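Local coordinates for xyloglucan-specific endo-beta-1,4-glucanase BoGH5A (Bacteroides ovatus, PDB 3ZMR), which hydrolyses internal beta-1,4-glucosidic linkages in the backbone of xyloglucan, retaining the beta configuration and releasing xyloglucan oligosaccharides, at residues E276-Q281 against V317-M322; G220-P225 against E231-R236. All blocks are in the same frame, centred on the assembly; numbering follows the deposited sequence.

Contact 1 of 2, residues E276-Q281 against V317-M322; sequences ENYRVQ and VAHFTM. With EDO (1,2-ethanediol), chain G.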
loop_
_atom_site.group_PDB
_atom_site.type_symbol
_atom_site.label_atom_id
_atom_site.label_comp_id
_atom_site.label_asym_id
_atom_site.label_seq_id
_atom_site.Cartn_x
_atom_site.Cartn_y
_atom_site.Cartn_z
ATOM N N GLU A 276 -10.699 12.519 8.245
ATOM C CA GLU A 276 -9.416 13.214 8.157
ATOM C C GLU A 276 -8.254 12.201 8.036
ATOM O O GLU A 276 -7.377 12.348 7.179
ATOM C CB GLU A 276 -9.199 14.125 9.374
ATOM C CG GLU A 276 -7.812 14.707 9.482
ATOM C CD GLU A 276 -7.584 15.533 10.734
ATOM O OE1 GLU A 276 -8.295 15.322 11.731
ATOM O OE2 GLU A 276 -6.660 16.369 10.743
ATOM N N ASN A 277 -8.255 11.188 8.902
ATOM C CA ASN A 277 -7.205 10.188 8.867
ATOM C C ASN A 277 -7.122 9.464 7.504
ATOM O O ASN A 277 -6.019 9.277 6.943
ATOM C CB ASN A 277 -7.375 9.129 9.937
ATOM C CG ASN A 277 -7.357 9.663 11.368
ATOM O OD1 ASN A 277 -8.048 9.073 12.205
ATOM N ND2 ASN A 277 -6.551 10.692 11.684
ATOM N N TYR A 278 -8.272 9.053 6.963
ATOM C CA TYR A 278 -8.278 8.405 5.633
ATOM C C TYR A 278 -7.827 9.341 4.516
ATOM O O TYR A 278 -7.100 8.938 3.607
ATOM C CB TYR A 278 -9.619 7.764 5.323
ATOM C CG TYR A 278 -10.008 6.660 6.268
ATOM C CD1 TYR A 278 -9.248 5.510 6.405
ATOM C CD2 TYR A 278 -11.156 6.780 7.048
ATOM C CE1 TYR A 278 -9.613 4.510 7.281
ATOM C CE2 TYR A 278 -11.545 5.774 7.921
ATOM C CZ TYR A 278 -10.746 4.646 8.051
ATOM O OH TYR A 278 -11.100 3.605 8.894
ATOM N N ARG A 279 -8.255 10.595 4.576
ATOM C CA ARG A 279 -7.849 11.576 3.581
ATOM C C ARG A 279 -6.338 11.784 3.566
ATOM O O ARG A 279 -5.699 11.782 2.494
ATOM C CB ARG A 279 -8.605 12.906 3.792
ATOM C CG ARG A 279 -8.163 14.004 2.827
ATOM C CD ARG A 279 -9.107 15.208 2.827
ATOM N NE ARG A 279 -9.413 15.640 4.192
ATOM C CZ ARG A 279 -8.578 16.262 5.015
ATOM N NH1 ARG A 279 -7.346 16.591 4.624
ATOM N NH2 ARG A 279 -8.990 16.587 6.248
ATOM N N VAL A 280 -5.760 11.936 4.745
ATOM C CA VAL A 280 -4.356 12.234 4.843
ATOM C C VAL A 280 -3.530 10.977 4.488
ATOM O O VAL A 280 -2.529 11.053 3.785
ATOM C CB VAL A 280 -3.980 12.792 6.230
ATOM C CG1 VAL A 280 -2.475 12.939 6.331
ATOM C CG2 VAL A 280 -4.677 14.130 6.469
ATOM N N GLN A 281 -3.984 9.808 4.932
ATOM C CA GLN A 281 -3.258 8.563 4.628
ATOM C C GLN A 281 -3.349 8.203 3.138
ATOM O O GLN A 281 -2.336 7.849 2.520
ATOM C CB GLN A 281 -3.733 7.425 5.519
ATOM C CG GLN A 281 -3.045 6.100 5.255
ATOM C CD GLN A 281 -3.801 5.229 4.285
ATOM O OE1 GLN A 281 -5.034 5.236 4.228
ATOM N NE2 GLN A 281 -3.052 4.433 3.554
ATOM N N VAL A 317 -11.491 -1.879 1.711
ATOM C CA VAL A 317 -12.773 -1.969 1.044
ATOM C C VAL A 317 -13.595 -0.707 1.298
ATOM O O VAL A 317 -14.233 -0.172 0.388
ATOM C CB VAL A 317 -13.536 -3.227 1.506
ATOM C CG1 VAL A 317 -14.966 -3.245 0.981
ATOM C CG2 VAL A 317 -12.807 -4.494 1.050
ATOM N N ALA A 318 -13.579 -0.215 2.538
ATOM C CA ALA A 318 -14.428 0.934 2.920
ATOM C C ALA A 318 -13.837 2.305 2.561
ATOM O O ALA A 318 -14.581 3.274 2.348
ATOM C CB ALA A 318 -14.743 0.871 4.420
ATOM N N HIS A 319 -12.512 2.424 2.537
ATOM C CA HIS A 319 -11.889 3.753 2.503
ATOM C C HIS A 319 -10.727 3.982 1.545
ATOM O O HIS A 319 -10.294 5.126 1.376
ATOM C CB HIS A 319 -11.403 4.138 3.912
ATOM C CG HIS A 319 -12.459 4.029 4.964
ATOM N ND1 HIS A 319 -13.486 4.934 5.068
ATOM C CD2 HIS A 319 -12.634 3.132 5.965
ATOM C CE1 HIS A 319 -14.259 4.593 6.084
ATOM N NE2 HIS A 319 -13.754 3.511 6.652
ATOM N N PHE A 320 -10.148 2.937 0.970
ATOM C CA PHE A 320 -8.994 3.127 0.088
ATOM C C PHE A 320 -9.466 3.778 -1.203
ATOM O O PHE A 320 -10.478 3.344 -1.783
ATOM C CB PHE A 320 -8.287 1.781 -0.207
ATOM C CG PHE A 320 -7.274 1.877 -1.320
ATOM C CD1 PHE A 320 -5.983 2.316 -1.060
ATOM C CD2 PHE A 320 -7.603 1.529 -2.624
ATOM C CE1 PHE A 320 -5.049 2.385 -2.077
ATOM C CE2 PHE A 320 -6.673 1.579 -3.632
ATOM C CZ PHE A 320 -5.422 2.055 -3.361
ATOM N N THR A 321 -8.731 4.796 -1.635
ATOM C CA THR A 321 -8.940 5.413 -2.949
ATOM C C THR A 321 -7.694 5.235 -3.832
ATOM O O THR A 321 -6.576 5.357 -3.375
ATOM C CB THR A 321 -9.318 6.900 -2.812
ATOM O OG1 THR A 321 -8.242 7.624 -2.195
ATOM C CG2 THR A 321 -10.615 7.047 -2.008
ATOM N N MET A 322 -7.909 4.965 -5.119
ATOM C CA MET A 322 -6.804 4.793 -6.056
ATOM C C MET A 322 -6.115 6.125 -6.287
ATOM O O MET A 322 -6.779 7.134 -6.588
ATOM C CB MET A 322 -7.281 4.230 -7.403
ATOM C CG MET A 322 -7.537 2.734 -7.396
ATOM S SD MET A 322 -6.077 1.713 -7.159
ATOM C CE MET A 322 -5.288 1.676 -8.767
HETATM C C1 EDO G . -13.655 0.338 7.806
HETATM O O1 EDO G . -13.514 -0.972 8.340
HETATM C C2 EDO G . -14.085 1.391 8.832
HETATM O O2 EDO G . -15.297 2.036 8.440
#
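Tyr-278 and His-319 reach each other with the same first torsion: in both, CG stands anti to the carbonyl carbon and beside the backbone N (chi1 -62° and -53°), which carries each ring off its own backbone and toward the other segment. There the rings lie face to face, centroids 3.6 Å apart and planes only 10° from parallel. The imidazole sits over the centre of the phenol ring rather than over its rim, and His-319 CB adds a CH-pi contact, 3.7 Å from the centroid of the Tyr-278 ring and over the same face. Ala-318 CB packs against the other face of the imidazole, toward its rim, so the histidine ring is held between a methyl group and an aromatic face. At the edge of the imidazole, near its plane, lies O2 of a 1,2-ethanediol, probably from the crystallisation liquor: His-319 NE2 and the diol O2 are hydrogen-bonded at 2.8 Å, with either able to donate. The diol also brushes Ala-318, its C1 lying 3.6 Å from CB. The stack joins the N-terminal part of helix 275-293 to the last part of helix 313-319. Tyr-309 meets the Tyr-278 ring edge-to-face, Asn-282 bonds to His-319 O and Thr-321 N, and Phe-320 packs onto Leu-333 of the barrel strand 331-337.

Contact 2 of 2, residues G220-P225 against E231-R236; sequences GWLNHP and EALDER. With EDO (1,2-ethanediol), chain H.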
loop_
_atom_site.group_PDB
_atom_site.type_symbol
_atom_site.label_atom_id
_atom_site.label_comp_id
_atom_site.label_asym_id
_atom_site.label_seq_id
_atom_site.Cartn_x
_atom_site.Cartn_y
_atom_site.Cartn_z
ATOM N N GLY A 220 7.899 4.876 13.571
ATOM C CA GLY A 220 6.504 5.336 13.513
ATOM C C GLY A 220 6.317 6.804 13.144
ATOM O O GLY A 220 5.221 7.353 13.334
ATOM N N TRP A 221 7.342 7.463 12.595
ATOM C CA TRP A 221 7.202 8.894 12.266
ATOM C C TRP A 221 6.048 9.221 11.330
ATOM O O TRP A 221 5.530 10.329 11.381
ATOM C CB TRP A 221 8.478 9.439 11.647
ATOM C CG TRP A 221 8.869 8.848 10.328
ATOM C CD1 TRP A 221 9.690 7.764 10.107
ATOM C CD2 TRP A 221 8.430 9.287 9.025
ATOM N NE1 TRP A 221 9.796 7.510 8.757
ATOM C CE2 TRP A 221 9.054 8.444 8.067
ATOM C CE3 TRP A 221 7.627 10.335 8.573
ATOM C CZ2 TRP A 221 8.827 8.585 6.679
ATOM C CZ3 TRP A 221 7.439 10.490 7.192
ATOM C CH2 TRP A 221 8.063 9.646 6.272
ATOM N N LEU A 222 5.648 8.261 10.477
ATOM C CA LEU A 222 4.588 8.525 9.490
ATOM C C LEU A 222 3.187 8.392 10.112
ATOM O O LEU A 222 2.187 8.745 9.498
ATOM C CB LEU A 222 4.727 7.612 8.263
ATOM C CG LEU A 222 3.889 7.952 7.036
ATOM C CD1 LEU A 222 4.063 9.377 6.544
ATOM C CD2 LEU A 222 4.179 6.941 5.935
ATOM N N ASN A 223 3.124 7.891 11.345
ATOM C CA ASN A 223 1.854 7.553 11.979
ATOM C C ASN A 223 1.147 8.730 12.628
ATOM O O ASN A 223 0.756 8.688 13.806
ATOM C CB ASN A 223 2.043 6.407 12.974
ATOM C CG ASN A 223 2.360 5.091 12.291
ATOM O OD1 ASN A 223 2.083 4.900 11.100
ATOM N ND2 ASN A 223 2.974 4.170 13.034
ATOM N N HIS A 224 0.988 9.783 11.834
ATOM C CA HIS A 224 0.259 10.985 12.231
ATOM C C HIS A 224 -0.562 11.520 11.077
ATOM O O HIS A 224 -0.292 12.619 10.555
ATOM C CB HIS A 224 1.204 12.046 12.774
ATOM C CG HIS A 224 2.081 11.530 13.860
ATOM N ND1 HIS A 224 1.634 11.402 15.156
ATOM C CD2 HIS A 224 3.331 11.011 13.831
ATOM C CE1 HIS A 224 2.594 10.864 15.894
ATOM N NE2 HIS A 224 3.634 10.614 15.112
ATOM N N PRO A 225 -1.601 10.771 10.689
ATOM C CA PRO A 225 -2.363 11.111 9.474
ATOM C C PRO A 225 -3.435 12.157 9.793
ATOM O O PRO A 225 -4.616 11.866 9.797
ATOM C CB PRO A 225 -2.982 9.768 9.073
ATOM C CG PRO A 225 -3.192 9.074 10.377
ATOM C CD PRO A 225 -2.018 9.477 11.238
ATOM N N GLU A 231 1.745 18.463 6.106
ATOM C CA GLU A 231 2.751 19.164 5.311
ATOM C C GLU A 231 4.154 18.580 5.561
ATOM O O GLU A 231 4.903 18.266 4.625
ATOM C CB GLU A 231 2.705 20.681 5.578
ATOM C CG GLU A 231 3.564 21.514 4.642
ATOM C CD GLU A 231 3.341 23.011 4.784
ATOM O OE1 GLU A 231 2.212 23.444 5.087
ATOM O OE2 GLU A 231 4.313 23.752 4.574
ATOM N N ALA A 232 4.501 18.416 6.835
ATOM C CA ALA A 232 5.811 17.910 7.222
ATOM C C ALA A 232 6.006 16.462 6.780
ATOM O O ALA A 232 7.097 16.074 6.315
ATOM C CB ALA A 232 6.002 18.017 8.740
ATOM N N LEU A 233 4.956 15.657 6.947
ATOM C CA LEU A 233 5.042 14.229 6.604
ATOM C C LEU A 233 5.115 14.028 5.082
ATOM O O LEU A 233 5.944 13.231 4.596
ATOM C CB LEU A 233 3.888 13.434 7.221
ATOM C CG LEU A 233 3.939 13.346 8.740
ATOM C CD1 LEU A 233 2.830 12.463 9.266
ATOM C CD2 LEU A 233 5.258 12.880 9.251
ATOM N N ASP A 234 4.291 14.769 4.347
ATOM C CA ASP A 234 4.325 14.701 2.879
ATOM C C ASP A 234 5.721 15.114 2.388
ATOM O O ASP A 234 6.277 14.510 1.475
ATOM C CB ASP A 234 3.302 15.660 2.244
ATOM C CG ASP A 234 1.875 15.208 2.325
ATOM O OD1 ASP A 234 1.585 14.082 2.792
ATOM O OD2 ASP A 234 1.002 16.005 1.855
ATOM N N GLU A 235 6.287 16.186 2.964
ATOM C CA GLU A 235 7.590 16.688 2.535
ATOM C C GLU A 235 8.673 15.643 2.778
ATOM O O GLU A 235 9.525 15.383 1.912
ATOM C CB GLU A 235 7.914 17.961 3.282
ATOM C CG GLU A 235 9.319 18.493 3.102
ATOM C CD GLU A 235 9.522 19.759 3.885
ATOM O OE1 GLU A 235 9.195 20.841 3.358
ATOM O OE2 GLU A 235 9.957 19.635 5.038
ATOM N N ARG A 236 8.633 15.010 3.956
ATOM C CA ARG A 236 9.620 13.989 4.293
ATOM C C ARG A 236 9.494 12.743 3.413
ATOM O O ARG A 236 10.495 12.215 2.945
ATOM C CB ARG A 236 9.505 13.622 5.767
ATOM C CG ARG A 236 10.456 12.531 6.199
ATOM C CD ARG A 236 10.446 12.366 7.691
ATOM N NE ARG A 236 11.310 11.296 8.132
ATOM C CZ ARG A 236 11.545 11.039 9.419
ATOM N NH1 ARG A 236 10.991 11.792 10.355
ATOM N NH2 ARG A 236 12.323 10.031 9.773
HETATM C C1 EDO H . 9.574 15.651 10.739
HETATM O O1 EDO H . 9.142 15.665 12.106
HETATM C C2 EDO H . 8.605 14.819 9.920
HETATM O O2 EDO H . 8.597 13.485 10.434
#
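Leu-222 and Leu-233 mark the closest backbone approach, their CA atoms 6.4 Å apart, where an irregular loop lies against regular helix at 231-236. The loop makes a type I beta turn from Gly-220 to Asn-223, closed by Asn-223 N to Gly-220 O at 2.9 Å, and runs into an inverse gamma turn centred on Asn-223; no hydrogen bond links the two segments. With chi1 at 64°, Trp-221 CG lies between its backbone N and carbonyl carbon, and the indole is presented to the helix. The extended chain of Arg-236 passes over one indole face and lays its guanidinium flat on the ring, planes 2° apart. Arg-236 CZ is 3.6 Å from the centroid of the five-membered ring, a cation-pi stack, while CD makes a CH-pi contact with the six-membered ring. At the edge of the guanidinium, NH1 donates to O2 of a 1,2-ethanediol, probably from the crystallisation liquor, at 2.9 Å. NH2 is hydrogen-bonded to Ser-178 OG and Trp-221 NE1 to Glu-218 OE2, two bonds that probably fix the rotation of both flat groups. Leu-233 packs beside the stack, its CD2 meeting the indole edge 3.5 Å from Trp-221 CE3 and resting against Trp-221 O, its CD1 lying 3.4 Å from His-224 O. Leu-222 CD1 packs on Leu-233 CB, and Phe-284 of helix 275-293 touches both leucines. The arrangement is a beta-alpha connection of the TIM barrel of family 5 glycoside hydrolases: the loop after strand 210-214 folds back over helix 227-248 near the substrate cleft.

Overall arrangement
Contacts 1 and 2 follow one another along the chain, with centres 15 Å apart, and both lie within the same eight-stranded barrel domain, contact 1 between two helical regions and contact 2 between a loop after a barrel strand and the next helix. They meet at Pro-225: its O accepts a probable hydrogen bond from Asn-277 ND2 at 2.9 Å, and its CA packs 3.6 Å from Val-280 CG1, so the end of the loop in contact 2 rests on the helix that opens contact 1. In contact 2 the side chain of Leu-222 is about 7 Å from that of substrate-binding Asn-261, and that of Trp-221 about 11 Å from a bound xylose, whereas contact 1 is structural packing remote from the substrate-binding residues.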